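Local structure of cell division cycle protein 123 (Schizosaccharomyces pombe, 4ZGP) at residues Pro121-Trp126 with Lys146-Val151; Lys226-Leu231 with Val247-Asp252. The protein acts as an ATP-dependent folding chaperone that binds the gamma subunit of eIF2 and lets it assemble with the alpha and beta subunits. All blocks are in the same frame, centred on the assembly; numbering follows the deposited sequence.

Interaction 1 (Pro121-Trp126 with Lys146-Val151). With ADP (adenosine-5'-diphosphate), chain C.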
# COMPACT_ATOMS: atom_id res chain seq x y z
N PRO A 121 -4.32 6.74 -1.96
CA PRO A 121 -5.42 7.65 -1.60
C PRO A 121 -6.79 7.00 -1.78
O PRO A 121 -7.68 7.52 -2.46
CB PRO A 121 -5.21 8.83 -2.57
CG PRO A 121 -4.58 8.23 -3.77
CD PRO A 121 -3.66 7.15 -3.21
N LYS A 122 -6.96 5.85 -1.14
CA LYS A 122 -8.19 5.08 -1.26
C LYS A 122 -9.34 5.83 -0.58
O LYS A 122 -10.51 5.56 -0.84
CB LYS A 122 -8.02 3.70 -0.63
CG LYS A 122 -7.50 3.74 0.80
CD LYS A 122 -7.56 2.38 1.48
CE LYS A 122 -6.89 2.41 2.86
NZ LYS A 122 -5.39 2.46 2.78
N ASP A 123 -8.99 6.77 0.28
CA ASP A 123 -9.99 7.48 1.08
C ASP A 123 -10.57 8.65 0.32
O ASP A 123 -11.47 9.33 0.81
CB ASP A 123 -9.37 7.99 2.37
CG ASP A 123 -8.28 9.03 2.11
OD1 ASP A 123 -7.27 8.69 1.45
OD2 ASP A 123 -8.46 10.18 2.54
N ALA A 124 -10.04 8.91 -0.86
CA ALA A 124 -10.31 10.16 -1.54
C ALA A 124 -11.16 9.97 -2.78
O ALA A 124 -11.18 10.82 -3.67
CB ALA A 124 -8.99 10.86 -1.90
N LEU A 125 -11.87 8.85 -2.83
CA LEU A 125 -12.76 8.57 -3.95
C LEU A 125 -13.86 9.61 -4.11
O LEU A 125 -14.34 9.85 -5.22
CB LEU A 125 -13.39 7.19 -3.80
CG LEU A 125 -12.69 6.12 -4.64
CD1 LEU A 125 -11.20 6.12 -4.33
CD2 LEU A 125 -13.28 4.74 -4.41
N TRP A 126 -14.25 10.24 -3.00
CA TRP A 126 -15.32 11.23 -2.98
C TRP A 126 -15.05 12.42 -3.89
O TRP A 126 -15.99 13.14 -4.27
CB TRP A 126 -15.58 11.73 -1.54
CG TRP A 126 -14.36 12.23 -0.84
CD1 TRP A 126 -13.51 11.50 -0.07
CD2 TRP A 126 -13.84 13.57 -0.86
NE1 TRP A 126 -12.48 12.30 0.40
CE2 TRP A 126 -12.67 13.57 -0.07
CE3 TRP A 126 -14.24 14.76 -1.47
CZ2 TRP A 126 -11.91 14.72 0.13
CZ3 TRP A 126 -13.48 15.91 -1.27
CH2 TRP A 126 -12.32 15.88 -0.48
N LYS A 146 -4.02 15.22 -3.69
CA LYS A 146 -4.23 16.41 -2.86
C LYS A 146 -5.37 16.22 -1.86
O LYS A 146 -5.37 16.84 -0.79
CB LYS A 146 -4.49 17.63 -3.75
CG LYS A 146 -4.43 18.96 -3.03
CD LYS A 146 -4.84 20.12 -3.94
CE LYS A 146 -6.26 20.58 -3.64
NZ LYS A 146 -6.67 21.76 -4.46
N SER A 147 -6.34 15.37 -2.19
CA SER A 147 -7.56 15.28 -1.38
C SER A 147 -7.53 14.17 -0.34
O SER A 147 -8.47 14.02 0.45
CB SER A 147 -8.77 15.08 -2.28
OG SER A 147 -8.70 15.98 -3.36
N SER A 148 -6.45 13.40 -0.32
CA SER A 148 -6.35 12.27 0.59
C SER A 148 -5.78 12.61 1.96
O SER A 148 -4.71 13.22 2.05
CB SER A 148 -5.48 11.17 -0.03
OG SER A 148 -5.26 10.14 0.92
N ASP A 149 -6.48 12.16 3.01
CA ASP A 149 -5.96 12.19 4.38
C ASP A 149 -4.73 11.30 4.53
O ASP A 149 -3.78 11.61 5.27
CB ASP A 149 -7.02 11.71 5.40
CG ASP A 149 -8.28 12.58 5.41
OD1 ASP A 149 -8.16 13.82 5.40
OD2 ASP A 149 -9.39 12.01 5.45
N PHE A 150 -4.77 10.14 3.87
CA PHE A 150 -3.68 9.18 3.95
C PHE A 150 -2.42 9.78 3.37
O PHE A 150 -1.35 9.67 3.95
CB PHE A 150 -4.03 7.88 3.23
CG PHE A 150 -5.12 7.08 3.90
CD1 PHE A 150 -5.13 6.91 5.27
CD2 PHE A 150 -6.13 6.50 3.15
CE1 PHE A 150 -6.13 6.17 5.89
CE2 PHE A 150 -7.14 5.76 3.77
CZ PHE A 150 -7.14 5.60 5.14
N VAL A 151 -2.55 10.40 2.20
CA VAL A 151 -1.41 11.03 1.54
C VAL A 151 -0.86 12.15 2.42
O VAL A 151 0.35 12.29 2.57
CB VAL A 151 -1.80 11.58 0.13
CG1 VAL A 151 -0.71 12.45 -0.43
CG2 VAL A 151 -2.10 10.42 -0.81
PB ADP C . -3.03 0.44 0.99
O1B ADP C . -2.07 -0.69 1.32
O2B ADP C . -2.54 1.81 1.44
O3B ADP C . -4.46 0.06 1.31
PA ADP C . -2.94 -0.51 -1.75
O1A ADP C . -2.82 -1.84 -1.05
O2A ADP C . -1.95 -0.05 -2.81
O3A ADP C . -2.98 0.66 -0.62
O5' ADP C . -4.40 -0.46 -2.40
C5' ADP C . -5.48 0.27 -1.82
C4' ADP C . -6.71 -0.17 -2.61
O4' ADP C . -6.69 0.44 -3.90
C3' ADP C . -6.67 -1.68 -2.84
O3' ADP C . -7.53 -2.36 -1.92
C2' ADP C . -7.14 -1.86 -4.27
O2' ADP C . -8.52 -2.25 -4.32
C1' ADP C . -6.99 -0.51 -4.93
N9 ADP C . -5.83 -0.59 -5.85
C8 ADP C . -4.53 -0.56 -5.48
N7 ADP C . -3.71 -0.65 -6.57
C5 ADP C . -4.50 -0.75 -7.66
C6 ADP C . -4.28 -0.88 -9.12
N6 ADP C . -3.01 -0.91 -9.61
N1 ADP C . -5.37 -0.95 -9.93
C2 ADP C . -6.62 -0.90 -9.42
N3 ADP C . -6.90 -0.78 -8.10
C4 ADP C . -5.89 -0.71 -7.19
O HOH W 1 -9.92 12.15 1.77
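The carboxylate of D123 meets the start of helix 149-157 with both oxygens. OD1 accepts a short hydrogen bond of 2.5 Å from S148 OG on its syn lone pair, while OD2 takes D149 N at 2.8 Å, also syn but 17° out of the carboxylate plane. A serine suits the N-cap: with OG anti to its own N (chi1 173°), the hydroxyl accepts from V151 N and still donates to D123. The helix start probably helps to hold the negative charge of D123, which has the carboxylate of D149 nearby (OD2 to OD2 3.6 Å). A water accepting from W126 NE1 in the indole plane lies 2.6 Å from D123 OD2.

Apolar contacts join the segments beside these bonds. P121 CB presses on S148 CB at a tight 3.5 Å and reaches V151 CG2; small A124 lets its loop approach S147 and S148. D123 CB lies 3.5 Å from F150 CE2, the side chains sliding past each other in opposite directions.

The third kind is cation-pi. K122 bends at its last torsion (chi4 -74°), placing NZ 4.3 Å from the F150 ring centroid, off-centre. NZ also donates to ADP O3B, joining a capped helix start to the ATP-grasp nucleotide pocket.

Interaction 2 (Lys226-Leu231 with Val247-Asp252)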
# COMPACT_ATOMS: atom_id res chain seq x y z
N LYS A 226 -2.47 -21.53 0.22
CA LYS A 226 -1.24 -22.06 -0.39
C LYS A 226 -0.57 -21.01 -1.26
O LYS A 226 0.64 -20.86 -1.22
CB LYS A 226 -1.54 -23.32 -1.21
CG LYS A 226 -0.37 -23.83 -2.04
CD LYS A 226 0.83 -24.19 -1.18
CE LYS A 226 1.82 -25.09 -1.93
NZ LYS A 226 2.08 -24.62 -3.33
N LEU A 227 -1.35 -20.28 -2.05
CA LEU A 227 -0.77 -19.23 -2.89
C LEU A 227 -0.15 -18.08 -2.05
O LEU A 227 0.88 -17.53 -2.42
CB LEU A 227 -1.82 -18.66 -3.83
CG LEU A 227 -2.30 -19.63 -4.91
CD1 LEU A 227 -3.42 -19.00 -5.73
CD2 LEU A 227 -1.15 -20.08 -5.80
N ILE A 228 -0.78 -17.75 -0.93
CA ILE A 228 -0.25 -16.70 -0.04
C ILE A 228 1.03 -17.18 0.64
O ILE A 228 2.00 -16.42 0.74
CB ILE A 228 -1.30 -16.28 1.02
CG1 ILE A 228 -2.46 -15.55 0.32
CG2 ILE A 228 -0.69 -15.38 2.09
CD1 ILE A 228 -3.68 -15.22 1.20
N SER A 229 1.02 -18.42 1.12
CA SER A 229 2.19 -19.06 1.72
C SER A 229 3.37 -19.08 0.75
O SER A 229 4.51 -18.78 1.09
CB SER A 229 1.82 -20.49 2.15
OG SER A 229 2.84 -21.10 2.92
N ASP A 230 3.08 -19.49 -0.48
CA ASP A 230 4.11 -19.54 -1.52
C ASP A 230 4.69 -18.16 -1.82
O ASP A 230 5.90 -18.02 -2.01
CB ASP A 230 3.54 -20.13 -2.80
CG ASP A 230 3.34 -21.64 -2.71
OD1 ASP A 230 3.87 -22.29 -1.77
OD2 ASP A 230 2.63 -22.18 -3.59
N LEU A 231 3.83 -17.14 -1.87
CA LEU A 231 4.33 -15.78 -2.08
C LEU A 231 5.25 -15.35 -0.93
O LEU A 231 6.31 -14.78 -1.16
CB LEU A 231 3.16 -14.78 -2.25
CG LEU A 231 3.52 -13.31 -2.44
CD1 LEU A 231 4.47 -13.17 -3.62
CD2 LEU A 231 2.28 -12.45 -2.67
N VAL A 247 -2.22 -8.77 -0.82
CA VAL A 247 -2.10 -9.60 -2.02
C VAL A 247 -3.39 -9.61 -2.81
O VAL A 247 -4.46 -9.54 -2.25
CB VAL A 247 -1.73 -11.04 -1.69
CG1 VAL A 247 -0.38 -11.07 -1.13
CG2 VAL A 247 -2.73 -11.64 -0.70
N TYR A 248 -3.25 -9.68 -4.13
CA TYR A 248 -4.39 -9.83 -5.02
C TYR A 248 -4.24 -11.18 -5.71
O TYR A 248 -3.22 -11.46 -6.32
CB TYR A 248 -4.44 -8.70 -6.04
CG TYR A 248 -5.57 -8.88 -7.04
CD1 TYR A 248 -6.88 -9.01 -6.60
CD2 TYR A 248 -5.32 -8.88 -8.41
CE1 TYR A 248 -7.93 -9.17 -7.52
CE2 TYR A 248 -6.37 -9.03 -9.34
CZ TYR A 248 -7.66 -9.18 -8.88
OH TYR A 248 -8.70 -9.34 -9.79
N ILE A 249 -5.25 -12.03 -5.58
CA ILE A 249 -5.14 -13.38 -6.14
C ILE A 249 -6.17 -13.52 -7.23
O ILE A 249 -7.35 -13.34 -7.00
CB ILE A 249 -5.31 -14.46 -5.06
CG1 ILE A 249 -4.20 -14.31 -4.02
CG2 ILE A 249 -5.24 -15.86 -5.69
CD1 ILE A 249 -4.26 -15.30 -2.85
N HIS A 250 -5.71 -13.81 -8.43
CA HIS A 250 -6.58 -13.81 -9.58
C HIS A 250 -6.11 -14.92 -10.52
O HIS A 250 -4.94 -14.98 -10.87
CB HIS A 250 -6.55 -12.45 -10.27
CG HIS A 250 -7.45 -12.36 -11.46
ND1 HIS A 250 -8.83 -12.33 -11.36
CD2 HIS A 250 -7.17 -12.26 -12.78
CE1 HIS A 250 -9.35 -12.24 -12.57
NE2 HIS A 250 -8.37 -12.19 -13.45
N LYS A 251 -7.03 -15.80 -10.90
CA LYS A 251 -6.69 -16.92 -11.79
C LYS A 251 -5.44 -17.67 -11.35
O LYS A 251 -4.51 -17.85 -12.14
CB LYS A 251 -6.51 -16.41 -13.22
CG LYS A 251 -7.71 -15.72 -13.81
CD LYS A 251 -7.32 -15.04 -15.12
CE LYS A 251 -8.23 -15.44 -16.27
NZ LYS A 251 -8.52 -16.90 -16.36
N ASP A 252 -5.42 -18.07 -10.08
CA ASP A 252 -4.37 -18.92 -9.50
C ASP A 252 -3.00 -18.26 -9.47
O ASP A 252 -1.98 -18.94 -9.40
CB ASP A 252 -4.28 -20.26 -10.25
CG ASP A 252 -5.42 -21.19 -9.93
OD1 ASP A 252 -5.94 -21.12 -8.79
OD2 ASP A 252 -5.80 -21.99 -10.81
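I228 and L227 of helix 221-233 lie against I249 and V247 of strand 243-250, a helix-on-sheet layer in the ATP-grasp fold. The two axes pass 10.1 Å apart with N-to-C directions 130° from each other. The side-chain contacts among L227, I228, L231, V247 and I249 are apolar, as aliphatic residues suit a buried face, and no hydrogen bond crosses. I228 touches two strand residues with CG1, which is 3.7 Å from I249 CD1, the side chains crossing at about a right angle, and 4.0 Å from V247 CG2. Its CG1 stands anti to the carbonyl carbon (chi1 -68°), and an extended chi2 (172°) carries CD1 on toward the same pair. L227 sends CD1 to I249 CG2 at 3.6 Å and continues to the backbone of D252, where CD1 approaches C at 3.8 Å. One turn further on, L231 slides past V247 in the opposite direction; its close approach there is uncertain, because V247 was modelled in two conformers. Cutting I228 back to alanine would remove CG1 and CD1, and is likely to leave I249 CD1 and V247 CG2 without their shared partner and open a gap under the helix.

In the second shell, I228 also packs on C196 of the adjacent strand 193-199 and on L203 and F206 of strand 202-208, and I249 touches F194 and Y224. Backbone bonds tie V247 to F194 and I249 to T192, which fixes the strand in the sheet; strand alternation then turns V247 and I249 to the helix. After H250 the chain turns through K251 and D252, both with positive phi, into the antiparallel strand 253-261. Farther from the sheet, K226 NZ forms a salt bridge with D230, donating to the syn lone pair of OD2.

Overall arrangement
Interactions 1 and 2 stand on opposite sides of the chain's centre, their centres 28 Å apart and their nearest atoms about 12 Å apart, with ADP between them, as expected where an ATP-grasp protein holds its nucleotide between two parts of the fold. Interaction 1 reaches the diphosphate directly through K122, one of several residues, K183 and R209 among them, that hydrogen-bond ADP. Interaction 2 stays behind the pocket: the side chain of V247 is about 9 Å from ADP, yet only about 6 Å from those of D246 and E193, both ATP-binding. Residues 247-252 also lead into strand 253-261, which carries D258 and N260, ATP-binding residues inferred to bind magnesium as well.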